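Local coordinates for succinoglycan biosynthesis protein (Bacillus cereus ATCC 14579, PDB 2QGM) that is probably a hydrolase of the erythromycin esterase family, perhaps with a part in succinoglycan biosynthesis, at residues S341-E353 with I362-Y376. Sequence-based numbering, arbitrary orientation.
Sequences STTTEGNFTLYSE and ITTDTIPQDVKSFNY
Ile367 packs CG1 against the edge of the Phe348 ring, 3.6 Å from CD2, while its CD1 runs on to Thr343 CG2. The ring stands with CG between the backbone N and the carbonyl carbon (chi1 57°), which swings it across to strand 363-366: Asp365 O lies over one face, offset toward the rim, and Asp365 CB meets CZ at 3.7 Å. On the same face of the hairpin Leu350 lies alongside Thr363, CD1 to CG2 3.5 Å. On the other face Thr349 CG2 presses on Ile362 CG2, a tight 3.3 Å, while Thr349 OG1 bonds to Ser442 OG. Paired backbone bonds join Phe348 to Asp365 and Leu350 to Thr363, and a nearly linear bond from Ile367 N to Gly346 O (2.9 Å) extends the antiparallel pairing. Just beyond it, a water bridges Gly346 N and Ile367 O.

Past the corner at Glu345, helix 374-380 takes over. Thr344 divides its two branches: OG1 donates to Asn375 O (2.8 Å) from above the carbonyl plane; with OG1 at chi1 -61°, beside the backbone N, CG2 is put anti to that N and makes a CH-pi contact over the Tyr376 face. Ser373 OG caps this helix, accepting from Tyr376 N and donating to Asp370 O. Strand 336-344 belongs to the main mixed sheet, beside strand 432-439, so the contact sets the hairpin and the start of the helix at the C-terminal end of an inner strand of that sheet. Beyond the strand Glu353 turns back, and its OE2 comes within 3.6 Å of Asp365 OD1; these like charges may raise the proton affinity of one carboxylate.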
ATOM      1  N   SER A 341      11.108   0.312   2.054  1.00 16.68           N
ATOM      2  CA  SER A 341      11.896  -0.349   1.021  1.00 16.39           C
ATOM      3  C   SER A 341      13.001   0.561   0.507  1.00 16.47           C
ATOM      4  O   SER A 341      12.748   1.715   0.157  1.00 18.45           O
ATOM      5  CB  SER A 341      10.992  -0.739  -0.151  1.00 17.75           C
ATOM      6  OG  SER A 341      11.746  -1.034  -1.318  1.00 16.31           O
ATOM      7  N   THR A 342      14.225   0.043   0.462  1.00 16.58           N
ATOM      8  CA  THR A 342      15.347   0.819  -0.038  1.00 16.30           C
ATOM      9  C   THR A 342      16.163   0.030  -1.055  1.00 17.86           C
ATOM     10  O   THR A 342      16.290  -1.191  -0.964  1.00 17.52           O
ATOM     11  CB  THR A 342      16.305   1.288   1.109  1.00 18.42           C
ATOM     12  OG1 THR A 342      16.745   0.164   1.884  1.00 19.18           O
ATOM     13  CG2 THR A 342      15.602   2.278   2.027  1.00 19.15           C
ATOM     14  N   THR A 343      16.676   0.741  -2.050  1.00 17.58           N
ATOM     15  CA  THR A 343      17.512   0.136  -3.071  1.00 19.21           C
ATOM     16  C   THR A 343      18.579   1.153  -3.440  1.00 18.74           C
ATOM     17  O   THR A 343      18.396   2.348  -3.237  1.00 19.57           O
ATOM     18  CB  THR A 343      16.699  -0.279  -4.318  1.00 19.71           C
ATOM     19  OG1 THR A 343      17.561  -0.969  -5.229  1.00 18.19           O
ATOM     20  CG2 THR A 343      16.102   0.940  -5.008  1.00 20.59           C
ATOM     21  N   THR A 344      19.695   0.676  -3.974  1.00 20.22           N
ATOM     22  CA  THR A 344      20.792   1.570  -4.328  1.00 20.13           C
ATOM     23  C   THR A 344      20.898   1.962  -5.797  1.00 20.94           C
ATOM     24  O   THR A 344      20.936   3.146  -6.127  1.00 22.36           O
ATOM     25  CB  THR A 344      22.139   0.959  -3.892  1.00 21.34           C
ATOM     26  OG1 THR A 344      22.142   0.789  -2.468  1.00 23.67           O
ATOM     27  CG2 THR A 344      23.296   1.868  -4.289  1.00 22.49           C
ATOM     28  N   GLU A 345      20.938   0.969  -6.673  1.00 22.69           N
ATOM     29  CA  GLU A 345      21.095   1.227  -8.099  1.00 22.52           C
ATOM     30  C   GLU A 345      20.344   0.238  -8.986  1.00 22.14           C
ATOM     31  O   GLU A 345      19.906  -0.819  -8.534  1.00 22.25           O
ATOM     32  CB  GLU A 345      22.589   1.188  -8.444  1.00 25.51           C
ATOM     33  CG  GLU A 345      23.290  -0.073  -7.925  1.00 29.93           C
ATOM     34  CD  GLU A 345      24.769  -0.118  -8.278  1.00 32.52           C
ATOM     35  OE1 GLU A 345      25.093  -0.200  -9.484  1.00 33.32           O
ATOM     36  OE2 GLU A 345      25.603  -0.085  -7.349  1.00 34.59           O
ATOM     37  N   GLY A 346      20.207   0.595 -10.257  1.00 20.38           N
ATOM     38  CA  GLY A 346      19.523  -0.268 -11.196  1.00 21.18           C
ATOM     39  C   GLY A 346      18.517   0.470 -12.050  1.00 20.82           C
ATOM     40  O   GLY A 346      18.397   1.692 -11.978  1.00 19.48           O
ATOM     41  N   ASN A 347      17.805  -0.284 -12.878  1.00 19.85           N
ATOM     42  CA  ASN A 347      16.782   0.267 -13.766  1.00 19.80           C
ATOM     43  C   ASN A 347      15.412  -0.123 -13.219  1.00 19.90           C
ATOM     44  O   ASN A 347      15.278  -1.119 -12.508  1.00 19.16           O
ATOM     45  CB  ASN A 347      16.933  -0.307 -15.176  1.00 21.58           C
ATOM     46  CG  ASN A 347      18.150   0.237 -15.902  1.00 21.78           C
ATOM     47  OD1 ASN A 347      18.601  -0.330 -16.899  1.00 25.28           O
ATOM     48  ND2 ASN A 347      18.676   1.349 -15.415  1.00 19.51           N
ATOM     49  N   PHE A 348      14.393   0.652 -13.558  1.00 20.16           N
ATOM     50  CA  PHE A 348      13.058   0.354 -13.076  1.00 20.08           C
ATOM     51  C   PHE A 348      12.022   0.687 -14.133  1.00 20.65           C
ATOM     52  O   PHE A 348      12.293   1.433 -15.079  1.00 20.05           O
ATOM     53  CB  PHE A 348      12.771   1.154 -11.809  1.00 20.78           C
ATOM     54  CG  PHE A 348      12.910   2.633 -11.993  1.00 21.25           C
ATOM     55  CD1 PHE A 348      11.860   3.390 -12.508  1.00 24.44           C
ATOM     56  CD2 PHE A 348      14.108   3.267 -11.692  1.00 23.32           C
ATOM     57  CE1 PHE A 348      12.009   4.762 -12.721  1.00 24.89           C
ATOM     58  CE2 PHE A 348      14.264   4.628 -11.902  1.00 23.12           C
ATOM     59  CZ  PHE A 348      13.215   5.378 -12.418  1.00 24.61           C
ATOM     60  N   THR A 349      10.831   0.128 -13.954  1.00 19.25           N
ATOM     61  CA  THR A 349       9.712   0.339 -14.863  1.00 20.24           C
ATOM     62  C   THR A 349       8.963   1.579 -14.405  1.00 21.22           C
ATOM     63  O   THR A 349       8.765   1.778 -13.207  1.00 20.93           O
ATOM     64  CB  THR A 349       8.732  -0.841 -14.812  1.00 20.02           C
ATOM     65  OG1 THR A 349       9.406  -2.052 -15.181  1.00 18.41           O
ATOM     66  CG2 THR A 349       7.558  -0.595 -15.752  1.00 20.00           C
ATOM     67  N   LEU A 350       8.552   2.411 -15.355  1.00 20.72           N
ATOM     68  CA  LEU A 350       7.799   3.622 -15.028  1.00 24.25           C
ATOM     69  C   LEU A 350       7.037   4.095 -16.263  1.00 26.02           C
ATOM     70  O   LEU A 350       7.096   3.462 -17.314  1.00 24.30           O
ATOM     71  CB  LEU A 350       8.739   4.729 -14.513  1.00 25.05           C
ATOM     72  CG  LEU A 350       9.729   5.488 -15.414  1.00 27.98           C
ATOM     73  CD1 LEU A 350      10.299   4.561 -16.474  1.00 25.40           C
ATOM     74  CD2 LEU A 350       9.043   6.666 -16.069  1.00 29.58           C
ATOM     75  N   TYR A 351       6.318   5.204 -16.129  1.00 29.40           N
ATOM     76  CA  TYR A 351       5.550   5.759 -17.239  1.00 34.19           C
ATOM     77  C   TYR A 351       6.336   6.666 -18.178  1.00 37.59           C
ATOM     78  O   TYR A 351       6.845   6.222 -19.207  1.00 39.52           O
ATOM     79  CB  TYR A 351       4.350   6.527 -16.707  1.00 35.18           C
ATOM     80  CG  TYR A 351       3.135   5.670 -16.502  1.00 35.10           C
ATOM     81  CD1 TYR A 351       2.492   5.078 -17.585  1.00 37.12           C
ATOM     82  CD2 TYR A 351       2.614   5.464 -15.231  1.00 35.80           C
ATOM     83  CE1 TYR A 351       1.353   4.305 -17.410  1.00 37.83           C
ATOM     84  CE2 TYR A 351       1.476   4.690 -15.040  1.00 37.80           C
ATOM     85  CZ  TYR A 351       0.849   4.114 -16.137  1.00 37.91           C
ATOM     86  OH  TYR A 351      -0.289   3.363 -15.965  1.00 39.25           O
ATOM     87  N   SER A 352       6.419   7.946 -17.829  1.00 41.46           N
ATOM     88  CA  SER A 352       7.134   8.914 -18.660  1.00 43.40           C
ATOM     89  C   SER A 352       8.199   9.680 -17.874  1.00 44.74           C
ATOM     90  O   SER A 352       8.213   9.656 -16.641  1.00 44.24           O
ATOM     91  CB  SER A 352       6.144   9.895 -19.288  1.00 44.21           C
ATOM     92  OG  SER A 352       5.226   9.212 -20.129  1.00 45.54           O
ATOM     93  N   GLU A 353       9.080  10.362 -18.603  1.00 45.76           N
ATOM     94  CA  GLU A 353      10.177  11.126 -18.014  1.00 45.62           C
ATOM     95  C   GLU A 353       9.788  12.547 -17.591  1.00 45.99           C
ATOM     96  O   GLU A 353       8.619  12.829 -17.306  1.00 46.69           O
ATOM     97  CB  GLU A 353      11.344  11.191 -19.006  1.00 46.33           C
ATOM     98  CG  GLU A 353      11.667   9.866 -19.698  1.00 46.09           C
ATOM     99  CD  GLU A 353      11.871   8.711 -18.732  1.00 46.50           C
ATOM    100  OE1 GLU A 353      10.877   8.238 -18.142  1.00 46.79           O
ATOM    101  OE2 GLU A 353      13.031   8.287 -18.551  1.00 47.22           O
ATOM    102  N   ILE A 362       4.354   2.582 -20.946  1.00 31.68           N
ATOM    103  CA  ILE A 362       5.312   2.071 -19.976  1.00 30.23           C
ATOM    104  C   ILE A 362       6.705   1.936 -20.586  1.00 28.45           C
ATOM    105  O   ILE A 362       6.865   1.388 -21.678  1.00 28.58           O
ATOM    106  CB  ILE A 362       4.877   0.689 -19.423  1.00 31.15           C
ATOM    107  CG1 ILE A 362       3.600   0.823 -18.589  1.00 32.24           C
ATOM    108  CG2 ILE A 362       5.984   0.108 -18.561  1.00 30.47           C
ATOM    109  CD1 ILE A 362       2.323   0.646 -19.373  1.00 35.97           C
ATOM    110  N   THR A 363       7.708   2.431 -19.868  1.00 25.95           N
ATOM    111  CA  THR A 363       9.094   2.376 -20.326  1.00 24.83           C
ATOM    112  C   THR A 363      10.011   2.064 -19.141  1.00 24.43           C
ATOM    113  O   THR A 363       9.543   1.624 -18.095  1.00 21.92           O
ATOM    114  CB  THR A 363       9.519   3.716 -20.970  1.00 25.12           C
ATOM    115  OG1 THR A 363      10.814   3.572 -21.568  1.00 26.14           O
ATOM    116  CG2 THR A 363       9.567   4.819 -19.919  1.00 25.46           C
ATOM    117  N   THR A 364      11.308   2.302 -19.312  1.00 23.61           N
ATOM    118  CA  THR A 364      12.291   2.043 -18.265  1.00 24.43           C
ATOM    119  C   THR A 364      13.263   3.215 -18.078  1.00 24.03           C
ATOM    120  O   THR A 364      13.578   3.931 -19.032  1.00 23.59           O
ATOM    121  CB  THR A 364      13.115   0.770 -18.586  1.00 26.51           C
ATOM    122  OG1 THR A 364      12.246  -0.370 -18.617  1.00 29.84           O
ATOM    123  CG2 THR A 364      14.190   0.550 -17.542  1.00 30.11           C
ATOM    124  N   ASP A 365      13.733   3.407 -16.848  1.00 23.00           N
ATOM    125  CA  ASP A 365      14.679   4.474 -16.549  1.00 24.21           C
ATOM    126  C   ASP A 365      15.706   3.975 -15.537  1.00 23.72           C
ATOM    127  O   ASP A 365      15.598   2.852 -15.039  1.00 21.53           O
ATOM    128  CB  ASP A 365      13.941   5.709 -16.021  1.00 27.60           C
ATOM    129  CG  ASP A 365      14.839   6.926 -15.932  1.00 32.40           C
ATOM    130  OD1 ASP A 365      15.840   6.981 -16.680  1.00 34.21           O
ATOM    131  OD2 ASP A 365      14.542   7.837 -15.125  1.00 36.03           O
ATOM    132  N   THR A 366      16.702   4.803 -15.239  1.00 22.52           N
ATOM    133  CA  THR A 366      17.754   4.412 -14.308  1.00 22.33           C
ATOM    134  C   THR A 366      17.747   5.232 -13.031  1.00 22.56           C
ATOM    135  O   THR A 366      17.522   6.442 -13.051  1.00 21.68           O
ATOM    136  CB  THR A 366      19.136   4.539 -14.981  1.00 21.83           C
ATOM    137  OG1 THR A 366      19.111   3.848 -16.237  1.00 21.48           O
ATOM    138  CG2 THR A 366      20.223   3.936 -14.102  1.00 22.31           C
ATOM    139  N   ILE A 367      18.006   4.565 -11.914  1.00 21.96           N
ATOM    140  CA  ILE A 367      18.030   5.222 -10.618  1.00 24.44           C
ATOM    141  C   ILE A 367      19.169   6.234 -10.504  1.00 26.40           C
ATOM    142  O   ILE A 367      20.343   5.872 -10.601  1.00 26.25           O
ATOM    143  CB  ILE A 367      18.186   4.187  -9.485  1.00 23.72           C
ATOM    144  CG1 ILE A 367      16.972   3.258  -9.462  1.00 24.35           C
ATOM    145  CG2 ILE A 367      18.335   4.893  -8.139  1.00 24.92           C
ATOM    146  CD1 ILE A 367      17.059   2.166  -8.405  1.00 24.50           C
ATOM    147  N   PRO A 368      18.832   7.518 -10.301  1.00 28.95           N
ATOM    148  CA  PRO A 368      19.859   8.555 -10.172  1.00 30.22           C
ATOM    149  C   PRO A 368      20.701   8.309  -8.922  1.00 31.19           C
ATOM    150  O   PRO A 368      20.190   7.864  -7.893  1.00 29.58           O
ATOM    151  CB  PRO A 368      19.045   9.843 -10.058  1.00 30.51           C
ATOM    152  CG  PRO A 368      17.792   9.529 -10.793  1.00 30.94           C
ATOM    153  CD  PRO A 368      17.488   8.120 -10.348  1.00 29.83           C
ATOM    154  N   GLN A 369      21.989   8.616  -9.022  1.00 32.19           N
ATOM    155  CA  GLN A 369      22.928   8.438  -7.926  1.00 34.31           C
ATOM    156  C   GLN A 369      23.079   9.700  -7.076  1.00 34.15           C
ATOM    157  O   GLN A 369      23.018  10.819  -7.590  1.00 35.11           O
ATOM    158  CB  GLN A 369      24.289   8.030  -8.497  1.00 37.00           C
ATOM    159  CG  GLN A 369      25.451   8.111  -7.525  1.00 40.66           C
ATOM    160  CD  GLN A 369      26.799   8.031  -8.226  1.00 42.52           C
ATOM    161  OE1 GLN A 369      27.850   8.122  -7.589  1.00 43.20           O
ATOM    162  NE2 GLN A 369      26.775   7.864  -9.547  1.00 43.32           N
ATOM    163  N   ASP A 370      23.256   9.498  -5.772  1.00 33.05           N
ATOM    164  CA  ASP A 370      23.457  10.576  -4.801  1.00 32.45           C
ATOM    165  C   ASP A 370      24.317   9.996  -3.680  1.00 32.34           C
ATOM    166  O   ASP A 370      23.825   9.257  -2.828  1.00 30.52           O
ATOM    167  CB  ASP A 370      22.127  11.063  -4.221  1.00 30.64           C
ATOM    168  CG  ASP A 370      22.286  12.333  -3.400  1.00 31.13           C
ATOM    169  OD1 ASP A 370      23.250  12.418  -2.611  1.00 30.69           O
ATOM    170  OD2 ASP A 370      21.451  13.253  -3.535  1.00 29.46           O
ATOM    171  N   VAL A 371      25.602  10.336  -3.678  1.00 32.24           N
ATOM    172  CA  VAL A 371      26.531   9.813  -2.679  1.00 32.65           C
ATOM    173  C   VAL A 371      26.253  10.224  -1.234  1.00 31.41           C
ATOM    174  O   VAL A 371      26.914   9.744  -0.311  1.00 32.39           O
ATOM    175  CB  VAL A 371      27.975  10.209  -3.028  1.00 33.10           C
ATOM    176  CG1 VAL A 371      28.277   9.822  -4.465  1.00 33.95           C
ATOM    177  CG2 VAL A 371      28.176  11.702  -2.810  1.00 34.01           C
ATOM    178  N   LYS A 372      25.279  11.102  -1.036  1.00 31.42           N
ATOM    179  CA  LYS A 372      24.935  11.559   0.304  1.00 30.53           C
ATOM    180  C   LYS A 372      23.698  10.852   0.871  1.00 29.34           C
ATOM    181  O   LYS A 372      23.458  10.879   2.078  1.00 28.28           O
ATOM    182  CB  LYS A 372      24.702  13.069   0.284  1.00 33.55           C
ATOM    183  CG  LYS A 372      25.886  13.892   0.774  1.00 36.23           C
ATOM    184  CD  LYS A 372      26.068  13.700   2.270  1.00 40.25           C
ATOM    185  CE  LYS A 372      26.994  14.753   2.855  1.00 41.95           C
ATOM    186  NZ  LYS A 372      27.152  14.607   4.331  1.00 43.87           N
ATOM    187  N   SER A 373      22.934  10.198   0.002  1.00 29.09           N
ATOM    188  CA  SER A 373      21.705   9.512   0.413  1.00 27.14           C
ATOM    189  C   SER A 373      21.874   8.287   1.313  1.00 26.60           C
ATOM    190  O   SER A 373      22.929   7.646   1.338  1.00 26.00           O
ATOM    191  CB  SER A 373      20.911   9.094  -0.826  1.00 27.58           C
ATOM    192  OG  SER A 373      21.583   8.077  -1.549  1.00 23.95           O
ATOM    193  N   PHE A 374      20.816   7.962   2.051  1.00 23.89           N
ATOM    194  CA  PHE A 374      20.827   6.781   2.912  1.00 23.42           C
ATOM    195  C   PHE A 374      21.048   5.586   1.991  1.00 22.64           C
ATOM    196  O   PHE A 374      21.727   4.627   2.346  1.00 23.52           O
ATOM    197  CB  PHE A 374      19.471   6.605   3.608  1.00 22.92           C
ATOM    198  CG  PHE A 374      19.157   7.668   4.615  1.00 22.04           C
ATOM    199  CD1 PHE A 374      19.818   7.706   5.841  1.00 22.44           C
ATOM    200  CD2 PHE A 374      18.185   8.628   4.347  1.00 22.47           C
ATOM    201  CE1 PHE A 374      19.513   8.684   6.786  1.00 22.27           C
ATOM    202  CE2 PHE A 374      17.870   9.610   5.284  1.00 22.30           C
ATOM    203  CZ  PHE A 374      18.538   9.636   6.508  1.00 24.75           C
ATOM    204  N   ASN A 375      20.460   5.670   0.800  1.00 24.26           N
ATOM    205  CA  ASN A 375      20.530   4.609  -0.198  1.00 23.42           C
ATOM    206  C   ASN A 375      21.928   4.202  -0.628  1.00 24.71           C
ATOM    207  O   ASN A 375      22.235   3.015  -0.715  1.00 24.27           O
ATOM    208  CB  ASN A 375      19.710   5.014  -1.416  1.00 23.11           C
ATOM    209  CG  ASN A 375      18.247   5.201  -1.080  1.00 21.13           C
ATOM    210  OD1 ASN A 375      17.451   4.262  -1.156  1.00 24.31           O
ATOM    211  ND2 ASN A 375      17.888   6.413  -0.681  1.00 19.33           N
ATOM    212  N   TYR A 376      22.783   5.174  -0.909  1.00 25.83           N
ATOM    213  CA  TYR A 376      24.123   4.819  -1.327  1.00 27.27           C
ATOM    214  C   TYR A 376      24.975   4.310  -0.181  1.00 24.33           C
ATOM    215  O   TYR A 376      25.855   3.478  -0.387  1.00 23.39           O
ATOM    216  CB  TYR A 376      24.764   5.994  -2.067  1.00 31.66           C
ATOM    217  CG  TYR A 376      24.504   5.864  -3.553  1.00 35.98           C
ATOM    218  CD1 TYR A 376      25.310   5.045  -4.341  1.00 36.50           C
ATOM    219  CD2 TYR A 376      23.387   6.451  -4.146  1.00 35.58           C
ATOM    220  CE1 TYR A 376      25.007   4.800  -5.678  1.00 38.23           C
ATOM    221  CE2 TYR A 376      23.073   6.214  -5.484  1.00 37.28           C
ATOM    222  CZ  TYR A 376      23.887   5.383  -6.242  1.00 37.02           C
ATOM    223  OH  TYR A 376      23.565   5.100  -7.548  1.00 38.50           O
TER
HETATM  224  O   HOH W   1      21.505   3.117 -10.807  1.00 22.57           O